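Local coordinates for CghA (Chaetomium globosum, PDB 6KBC), which is a largely beta-strand protein of the two-domain Diels-Alderase family of the calycin clan and holds the ligand WK1 in a pocket, at residues Y252-M257 and W339-R344; V303-L308 and Y325-R330. One frame throughout, in Å; residues are numbered along the deposited sequence.

Interaction 1. Residues Y252-M257 and W339-R344; sequences YVMAVM and WSFDLR. With WK1 ((2S)-3-[(2S,4E)-4-[[(1R,2S,4aR,6S,8R,8aS)-2-[(E)-but-2-en-2-yl]-6,8-dimethyl-1,2,4a,5,6,7,8,8a-octahydronaphthalen-1-yl]-oxidanyl-methylidene]-3,5-bis(oxidanylidene)pyrrolidin-2-yl]-2-methyl-2-oxidanyl-propanoic acid), chain B.
Phe341 turns its edge toward the face of Tyr252, the two ring centroids 5.2 Å apart and their planes at 66°, an edge-to-face pair at the centre of this contact. Strands 252-261 and 338-346 belong to one curled, mostly antiparallel sheet of the C-terminal calycin-clan region but are not neighbours in it, and they meet through side chains across its interior. The leading atom is Phe341 CZ, 3.5 Å from Tyr252 CG and nearer the rim of the tyrosine ring than its middle. Trp339, two residues before Phe341, comes to the hydroxyl end of the same tyrosine: its CD1 lies 3.2 Å from Tyr252 OH, which sits near the indole plane. Phe341 also receives Met254, whose CE stands directly over the ring centre, 3.6 Å from the centroid, a CH-pi contact with SD in an oblique Met-aromatic position. The methionine gets there by placing CG between the backbone N and the carbonyl carbon (chi1 71°) and then bending at chi2 and chi3. Beyond this aromatic cluster the contact thins: Leu343 CD1 only comes to 4.3 Å from Met254 SD, and the strands, crossing at 73°, diverge. Asp342 and Arg344, partly exposed, form their own salt bridge, while Met257 SD lies 3.4 Å from WK1 C6. The cluster is therefore probably held mainly by dispersion and ring electrostatics, and buried Tyr252 OH is satisfied outside it by Glu380 and Arg277.

Interaction 2. Residues V303-L308 and Y325-R330; sequences VRTEKL and YRLEFR
Val303 and Phe329 open an antiparallel beta ladder, a non-hydrogen-bonded pair in which Val303 CG2 lies over the centre of the phenylalanine ring as a CH-pi contact, 3.7 Å from its centroid. Arg304 follows in a hydrogen-bonded pair with Glu328, and its side chain reaches across the ladder to the same residue. Bent at chi3 (61°), the chain presents the guanidinium side-on: NE meets Glu328 OE2 and NH2 meets Glu328 OE1, each at 3.1 Å, in the guanidinium plane but from above the carboxylate. Arg330 grips OE2 too, and Lys338 reaches OE1, so the buried carboxylate probably stays ionised. NH1 of Arg304 turns instead to Glu306 and to the carbonyl of Pro291. On the face shared with Val303 and Phe329, Thr305 touches Leu327 CD2 with CG2, and the threonine hydroxyl is hydrogen-bonded to Arg258. Glu306 pairs with Arg326 through the backbone, and a water joins Glu306 OE2, Arg304 NH2 and Arg326 NH1. Lys307 runs beside Tyr325, donates from NZ to Tyr325 OH at 2.8 Å and also forms salt bridges with Asp320 and Asp241. Last comes Leu308: Asp342 holds Arg326 NE in a salt bridge, and Leu308 CD2 rests over the guanidinium centre, 3.8 Å from Arg326 CZ.

In the fold
Following the chain from the N terminus, strand 252-261 is the first of the four segments' strands to be reached, and interaction 1 closes a long loop of 81 residues when strand 338-346 arrives. Within that loop strands 302-308 and 324-330 pair, and interaction 2 closes a much shorter one of 16 residues; the two nest without crossing. Strands 324-330 and 338-346 follow each other in the chain. They are also antiparallel neighbours in the sheet, with a probable hydrogen bond between Trp339 O and Phe329 N. Interaction 2 joins neighbouring strands by backbone hydrogen bonds, whereas interaction 1 brings together non-neighbouring strands of the curled sheet through side chains, one of them leading on to the ligand pocket.

Interaction 1. Residues Y252-M257 and W339-R344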
loop_
_atom_site.group_PDB
_atom_site.type_symbol
_atom_site.label_atom_id
_atom_site.label_comp_id
_atom_site.label_asym_id
_atom_site.label_seq_id
_atom_site.Cartn_x
_atom_site.Cartn_y
_atom_site.Cartn_z
ATOM N N TYR A 252 -6.031 4.054 -17.485
ATOM C CA TYR A 252 -6.324 3.126 -16.397
ATOM C C TYR A 252 -5.458 3.418 -15.189
ATOM O O TYR A 252 -4.237 3.597 -15.311
ATOM C CB TYR A 252 -6.110 1.679 -16.845
ATOM C CG TYR A 252 -7.059 1.258 -17.912
ATOM C CD1 TYR A 252 -8.412 1.121 -17.646
ATOM C CD2 TYR A 252 -6.619 1.056 -19.208
ATOM C CE1 TYR A 252 -9.293 0.741 -18.644
ATOM C CE2 TYR A 252 -7.479 0.692 -20.202
ATOM C CZ TYR A 252 -8.816 0.533 -19.916
ATOM O OH TYR A 252 -9.674 0.155 -20.924
ATOM N N VAL A 253 -6.087 3.427 -14.019
ATOM C CA VAL A 253 -5.380 3.454 -12.748
ATOM C C VAL A 253 -5.872 2.264 -11.940
ATOM O O VAL A 253 -7.082 2.053 -11.817
ATOM C CB VAL A 253 -5.612 4.773 -11.999
ATOM C CG1 VAL A 253 -5.102 4.673 -10.573
ATOM C CG2 VAL A 253 -4.908 5.915 -12.740
ATOM N N MET A 254 -4.942 1.484 -11.411
ATOM C CA MET A 254 -5.304 0.277 -10.678
ATOM C C MET A 254 -4.540 0.215 -9.372
ATOM O O MET A 254 -3.362 0.592 -9.301
ATOM C CB MET A 254 -5.062 -1.006 -11.495
ATOM C CG MET A 254 -3.620 -1.401 -11.723
ATOM S SD MET A 254 -3.326 -2.158 -13.352
ATOM C CE MET A 254 -3.911 -0.923 -14.530
ATOM N N ALA A 255 -5.230 -0.235 -8.326
ATOM C CA ALA A 255 -4.626 -0.344 -7.012
ATOM C C ALA A 255 -5.169 -1.602 -6.363
ATOM O O ALA A 255 -6.352 -1.913 -6.499
ATOM C CB ALA A 255 -4.905 0.895 -6.152
ATOM N N VAL A 256 -4.288 -2.358 -5.726
ATOM C CA VAL A 256 -4.625 -3.707 -5.283
ATOM C C VAL A 256 -3.986 -3.947 -3.934
ATOM O O VAL A 256 -2.827 -3.591 -3.711
ATOM C CB VAL A 256 -4.145 -4.797 -6.274
ATOM C CG1 VAL A 256 -4.397 -6.201 -5.697
ATOM C CG2 VAL A 256 -4.845 -4.655 -7.612
ATOM N N MET A 257 -4.735 -4.581 -3.042
ATOM C CA MET A 257 -4.173 -5.241 -1.867
ATOM C C MET A 257 -4.853 -6.601 -1.847
ATOM O O MET A 257 -6.047 -6.671 -1.541
ATOM C CB MET A 257 -4.441 -4.450 -0.584
ATOM C CG MET A 257 -3.723 -4.997 0.664
ATOM S SD MET A 257 -2.057 -5.687 0.483
ATOM C CE MET A 257 -1.190 -4.142 0.396
ATOM N N TRP A 339 -10.857 -6.248 -18.031
ATOM C CA TRP A 339 -9.581 -5.659 -18.383
ATOM C C TRP A 339 -8.483 -6.578 -17.871
ATOM O O TRP A 339 -8.591 -7.130 -16.772
ATOM C CB TRP A 339 -9.435 -4.273 -17.787
ATOM C CG TRP A 339 -10.555 -3.341 -18.142
ATOM C CD1 TRP A 339 -10.562 -2.400 -19.142
ATOM C CD2 TRP A 339 -11.828 -3.246 -17.496
ATOM N NE1 TRP A 339 -11.769 -1.730 -19.155
ATOM C CE2 TRP A 339 -12.556 -2.218 -18.144
ATOM C CE3 TRP A 339 -12.422 -3.919 -16.421
ATOM C CZ2 TRP A 339 -13.850 -1.862 -17.761
ATOM C CZ3 TRP A 339 -13.702 -3.541 -16.027
ATOM C CH2 TRP A 339 -14.404 -2.534 -16.706
ATOM N N SER A 340 -7.441 -6.753 -18.672
ATOM C CA SER A 340 -6.310 -7.585 -18.284
ATOM C C SER A 340 -5.039 -6.780 -18.456
ATOM O O SER A 340 -4.841 -6.141 -19.498
ATOM C CB SER A 340 -6.234 -8.866 -19.123
ATOM O OG SER A 340 -5.340 -9.766 -18.506
ATOM N N PHE A 341 -4.195 -6.788 -17.432
ATOM C CA PHE A 341 -2.929 -6.084 -17.479
ATOM C C PHE A 341 -1.828 -7.022 -17.042
ATOM O O PHE A 341 -1.991 -7.795 -16.091
ATOM C CB PHE A 341 -2.918 -4.833 -16.579
ATOM C CG PHE A 341 -4.027 -3.881 -16.883
ATOM C CD1 PHE A 341 -3.871 -2.910 -17.866
ATOM C CD2 PHE A 341 -5.236 -3.974 -16.214
ATOM C CE1 PHE A 341 -4.909 -2.011 -18.151
ATOM C CE2 PHE A 341 -6.269 -3.087 -16.503
ATOM C CZ PHE A 341 -6.099 -2.121 -17.480
ATOM N N ASP A 342 -0.705 -6.937 -17.729
ATOM C CA ASP A 342 0.499 -7.625 -17.301
ATOM C C ASP A 342 1.407 -6.604 -16.654
ATOM O O ASP A 342 1.680 -5.544 -17.238
ATOM C CB ASP A 342 1.186 -8.319 -18.476
ATOM C CG ASP A 342 0.493 -9.625 -18.844
ATOM O OD1 ASP A 342 -0.529 -9.966 -18.193
ATOM O OD2 ASP A 342 0.980 -10.319 -19.747
ATOM N N LEU A 343 1.830 -6.899 -15.440
ATOM C CA LEU A 343 2.714 -6.029 -14.681
ATOM C C LEU A 343 4.029 -6.778 -14.565
ATOM O O LEU A 343 4.144 -7.713 -13.767
ATOM C CB LEU A 343 2.131 -5.711 -13.313
ATOM C CG LEU A 343 1.059 -4.611 -13.279
ATOM C CD1 LEU A 343 -0.161 -4.994 -14.068
ATOM C CD2 LEU A 343 0.692 -4.409 -11.844
ATOM N N ARG A 344 5.013 -6.399 -15.368
ATOM C CA ARG A 344 6.241 -7.176 -15.443
ATOM C C ARG A 344 7.346 -6.458 -14.699
ATOM O O ARG A 344 7.505 -5.240 -14.832
ATOM C CB ARG A 344 6.626 -7.473 -16.897
ATOM C CG ARG A 344 5.566 -8.352 -17.538
ATOM C CD ARG A 344 5.839 -8.656 -19.003
ATOM N NE ARG A 344 4.810 -9.552 -19.515
ATOM C CZ ARG A 344 4.862 -10.878 -19.414
ATOM N NH1 ARG A 344 5.900 -11.465 -18.815
ATOM N NH2 ARG A 344 3.872 -11.616 -19.906
HETATM O O WK1 B . 10.748 -2.872 5.497
HETATM C C17 WK1 B . 10.203 -2.353 4.557
HETATM O O1 WK1 B . 10.611 -1.343 4.058
HETATM C C19 WK1 B . 8.996 -2.963 3.970
HETATM O O2 WK1 B . 8.692 -4.194 4.531
HETATM C C18 WK1 B . 9.246 -3.229 2.518
HETATM C C20 WK1 B . 7.912 -1.968 4.280
HETATM C C22 WK1 B . 6.717 -2.206 3.451
HETATM N N WK1 B . 5.647 -1.228 3.497
HETATM C C21 WK1 B . 4.479 -1.851 3.613
HETATM O O5 WK1 B . 3.338 -1.204 3.652
HETATM C C23 WK1 B . 6.005 -3.450 3.638
HETATM O O4 WK1 B . 6.552 -4.648 3.689
HETATM C C24 WK1 B . 4.592 -3.314 3.722
HETATM C C16 WK1 B . 3.605 -4.378 3.871
HETATM O O3 WK1 B . 4.034 -5.579 3.923
HETATM C C9 WK1 B . 2.167 -4.076 3.821
HETATM C C8 WK1 B . 1.938 -4.070 2.283
HETATM C C12 WK1 B . 2.990 -3.455 1.383
HETATM C C13 WK1 B . 2.921 -2.216 0.951
HETATM C C90 WK1 B . 3.977 -1.638 0.072
HETATM C C14 WK1 B . 4.162 -4.264 0.956
HETATM C C7 WK1 B . 1.720 -5.452 1.746
HETATM C C6 WK1 B . 0.804 -6.204 2.294
HETATM C C3 WK1 B . 0.239 -5.741 3.599
HETATM C C4 WK1 B . 1.268 -5.097 4.504
HETATM C C5 WK1 B . 0.507 -4.425 5.630
HETATM C C11 WK1 B . 1.460 -3.927 6.670
HETATM C C2 WK1 B . -0.632 -6.724 4.338
HETATM C C1 WK1 B . -1.478 -5.889 5.247
HETATM C C10 WK1 B . -2.581 -6.621 5.936
HETATM C C WK1 B . -0.567 -5.283 6.270
#

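Interaction 2. Residues V303-L308 and Y325-R330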
loop_
_atom_site.group_PDB
_atom_site.type_symbol
_atom_site.label_atom_id
_atom_site.label_comp_id
_atom_site.label_asym_id
_atom_site.label_seq_id
_atom_site.Cartn_x
_atom_site.Cartn_y
_atom_site.Cartn_z
ATOM N N VAL A 303 -11.308 -9.041 -9.099
ATOM C CA VAL A 303 -9.996 -9.028 -9.716
ATOM C C VAL A 303 -9.387 -10.404 -9.528
ATOM O O VAL A 303 -9.613 -11.059 -8.506
ATOM C CB VAL A 303 -9.090 -7.919 -9.146
ATOM C CG1 VAL A 303 -8.764 -8.164 -7.696
ATOM C CG2 VAL A 303 -7.811 -7.806 -9.994
ATOM N N ARG A 304 -8.678 -10.868 -10.548
ATOM C CA ARG A 304 -7.864 -12.070 -10.471
ATOM C C ARG A 304 -6.405 -11.656 -10.533
ATOM O O ARG A 304 -6.007 -10.919 -11.443
ATOM C CB ARG A 304 -8.220 -13.012 -11.621
ATOM C CG ARG A 304 -7.440 -14.325 -11.631
ATOM C CD ARG A 304 -7.964 -15.168 -12.748
ATOM N NE ARG A 304 -7.792 -14.546 -14.067
ATOM C CZ ARG A 304 -6.687 -14.668 -14.800
ATOM N NH1 ARG A 304 -5.664 -15.378 -14.339
ATOM N NH2 ARG A 304 -6.606 -14.096 -15.996
ATOM N N THR A 305 -5.622 -12.083 -9.550
ATOM C CA THR A 305 -4.183 -11.853 -9.532
ATOM C C THR A 305 -3.497 -13.178 -9.857
ATOM O O THR A 305 -3.742 -14.176 -9.177
ATOM C CB THR A 305 -3.726 -11.355 -8.166
ATOM O OG1 THR A 305 -3.964 -12.395 -7.199
ATOM C CG2 THR A 305 -4.476 -10.055 -7.776
ATOM N N GLU A 306 -2.645 -13.198 -10.881
ATOM C CA GLU A 306 -1.995 -14.450 -11.284
ATOM C C GLU A 306 -0.506 -14.213 -11.448
ATOM O O GLU A 306 -0.095 -13.341 -12.225
ATOM C CB GLU A 306 -2.584 -15.005 -12.588
ATOM C CG GLU A 306 -1.766 -16.179 -13.121
ATOM C CD GLU A 306 -2.346 -16.804 -14.384
ATOM O OE1 GLU A 306 -2.169 -18.023 -14.563
ATOM O OE2 GLU A 306 -3.014 -16.085 -15.165
ATOM N N LYS A 307 0.293 -14.974 -10.714
ATOM C CA LYS A 307 1.738 -14.899 -10.877
ATOM C C LYS A 307 2.108 -15.298 -12.303
ATOM O O LYS A 307 1.593 -16.288 -12.831
ATOM C CB LYS A 307 2.440 -15.819 -9.874
ATOM C CG LYS A 307 2.290 -15.411 -8.402
ATOM C CD LYS A 307 2.559 -16.636 -7.505
ATOM C CE LYS A 307 2.029 -16.409 -6.103
ATOM N NZ LYS A 307 2.790 -15.308 -5.429
ATOM N N LEU A 308 2.971 -14.495 -12.931
ATOM C CA LEU A 308 3.457 -14.742 -14.285
ATOM C C LEU A 308 4.857 -15.319 -14.199
ATOM O O LEU A 308 5.679 -14.833 -13.417
ATOM C CB LEU A 308 3.484 -13.454 -15.103
ATOM C CG LEU A 308 2.136 -12.824 -15.448
ATOM C CD1 LEU A 308 2.344 -11.523 -16.180
ATOM C CD2 LEU A 308 1.309 -13.766 -16.308
ATOM N N TYR A 325 3.058 -10.061 -12.483
ATOM C CA TYR A 325 1.710 -10.466 -12.137
ATOM C C TYR A 325 0.784 -10.069 -13.267
ATOM O O TYR A 325 0.954 -9.006 -13.878
ATOM C CB TYR A 325 1.231 -9.790 -10.846
ATOM C CG TYR A 325 1.406 -10.609 -9.587
ATOM C CD1 TYR A 325 0.432 -11.523 -9.194
ATOM C CD2 TYR A 325 2.520 -10.433 -8.765
ATOM C CE1 TYR A 325 0.584 -12.274 -8.027
ATOM C CE2 TYR A 325 2.677 -11.156 -7.602
ATOM C CZ TYR A 325 1.696 -12.073 -7.233
ATOM O OH TYR A 325 1.847 -12.802 -6.073
ATOM N N ARG A 326 -0.205 -10.906 -13.528
ATOM C CA ARG A 326 -1.333 -10.528 -14.359
ATOM C C ARG A 326 -2.467 -10.103 -13.444
ATOM O O ARG A 326 -2.732 -10.769 -12.441
ATOM C CB ARG A 326 -1.770 -11.684 -15.258
ATOM C CG ARG A 326 -3.034 -11.391 -16.071
ATOM C CD ARG A 326 -3.141 -12.408 -17.212
ATOM N NE ARG A 326 -1.994 -12.247 -18.099
ATOM C CZ ARG A 326 -1.460 -13.206 -18.849
ATOM N NH1 ARG A 326 -1.982 -14.426 -18.855
ATOM N NH2 ARG A 326 -0.399 -12.934 -19.602
ATOM N N LEU A 327 -3.099 -8.969 -13.768
ATOM C CA LEU A 327 -4.296 -8.485 -13.091
ATOM C C LEU A 327 -5.437 -8.495 -14.085
ATOM O O LEU A 327 -5.394 -7.778 -15.094
ATOM C CB LEU A 327 -4.132 -7.053 -12.564
ATOM C CG LEU A 327 -3.063 -6.788 -11.520
ATOM C CD1 LEU A 327 -3.166 -5.312 -11.091
ATOM C CD2 LEU A 327 -3.245 -7.736 -10.354
ATOM N N GLU A 328 -6.468 -9.271 -13.795
ATOM C CA GLU A 328 -7.657 -9.306 -14.631
ATOM C C GLU A 328 -8.808 -8.750 -13.808
ATOM O O GLU A 328 -9.237 -9.379 -12.839
ATOM C CB GLU A 328 -7.952 -10.719 -15.104
ATOM C CG GLU A 328 -9.233 -10.868 -15.891
ATOM C CD GLU A 328 -9.652 -12.315 -15.890
ATOM O OE1 GLU A 328 -9.405 -12.992 -16.898
ATOM O OE2 GLU A 328 -10.189 -12.779 -14.857
ATOM N N PHE A 329 -9.298 -7.573 -14.182
ATOM C CA PHE A 329 -10.442 -6.983 -13.496
ATOM C C PHE A 329 -11.713 -7.347 -14.237
ATOM O O PHE A 329 -11.733 -7.379 -15.466
ATOM C CB PHE A 329 -10.316 -5.453 -13.428
ATOM C CG PHE A 329 -9.326 -4.976 -12.425
ATOM C CD1 PHE A 329 -9.716 -4.721 -11.125
ATOM C CD2 PHE A 329 -7.999 -4.773 -12.783
ATOM C CE1 PHE A 329 -8.795 -4.251 -10.194
ATOM C CE2 PHE A 329 -7.077 -4.313 -11.864
ATOM C CZ PHE A 329 -7.482 -4.048 -10.560
ATOM N N ARG A 330 -12.775 -7.612 -13.491
ATOM C CA ARG A 330 -14.076 -7.861 -14.086
ATOM C C ARG A 330 -15.081 -6.861 -13.542
ATOM O O ARG A 330 -15.040 -6.501 -12.361
ATOM C CB ARG A 330 -14.572 -9.271 -13.790
ATOM C CG ARG A 330 -13.593 -10.327 -14.201
ATOM C CD ARG A 330 -14.252 -11.691 -14.267
ATOM N NE ARG A 330 -13.222 -12.700 -14.419
ATOM C CZ ARG A 330 -13.434 -14.007 -14.353
ATOM N NH1 ARG A 330 -14.675 -14.475 -14.164
ATOM N NH2 ARG A 330 -12.395 -14.840 -14.478
HETATM O O HOH W 1 -4.523 -15.633 -17.463
#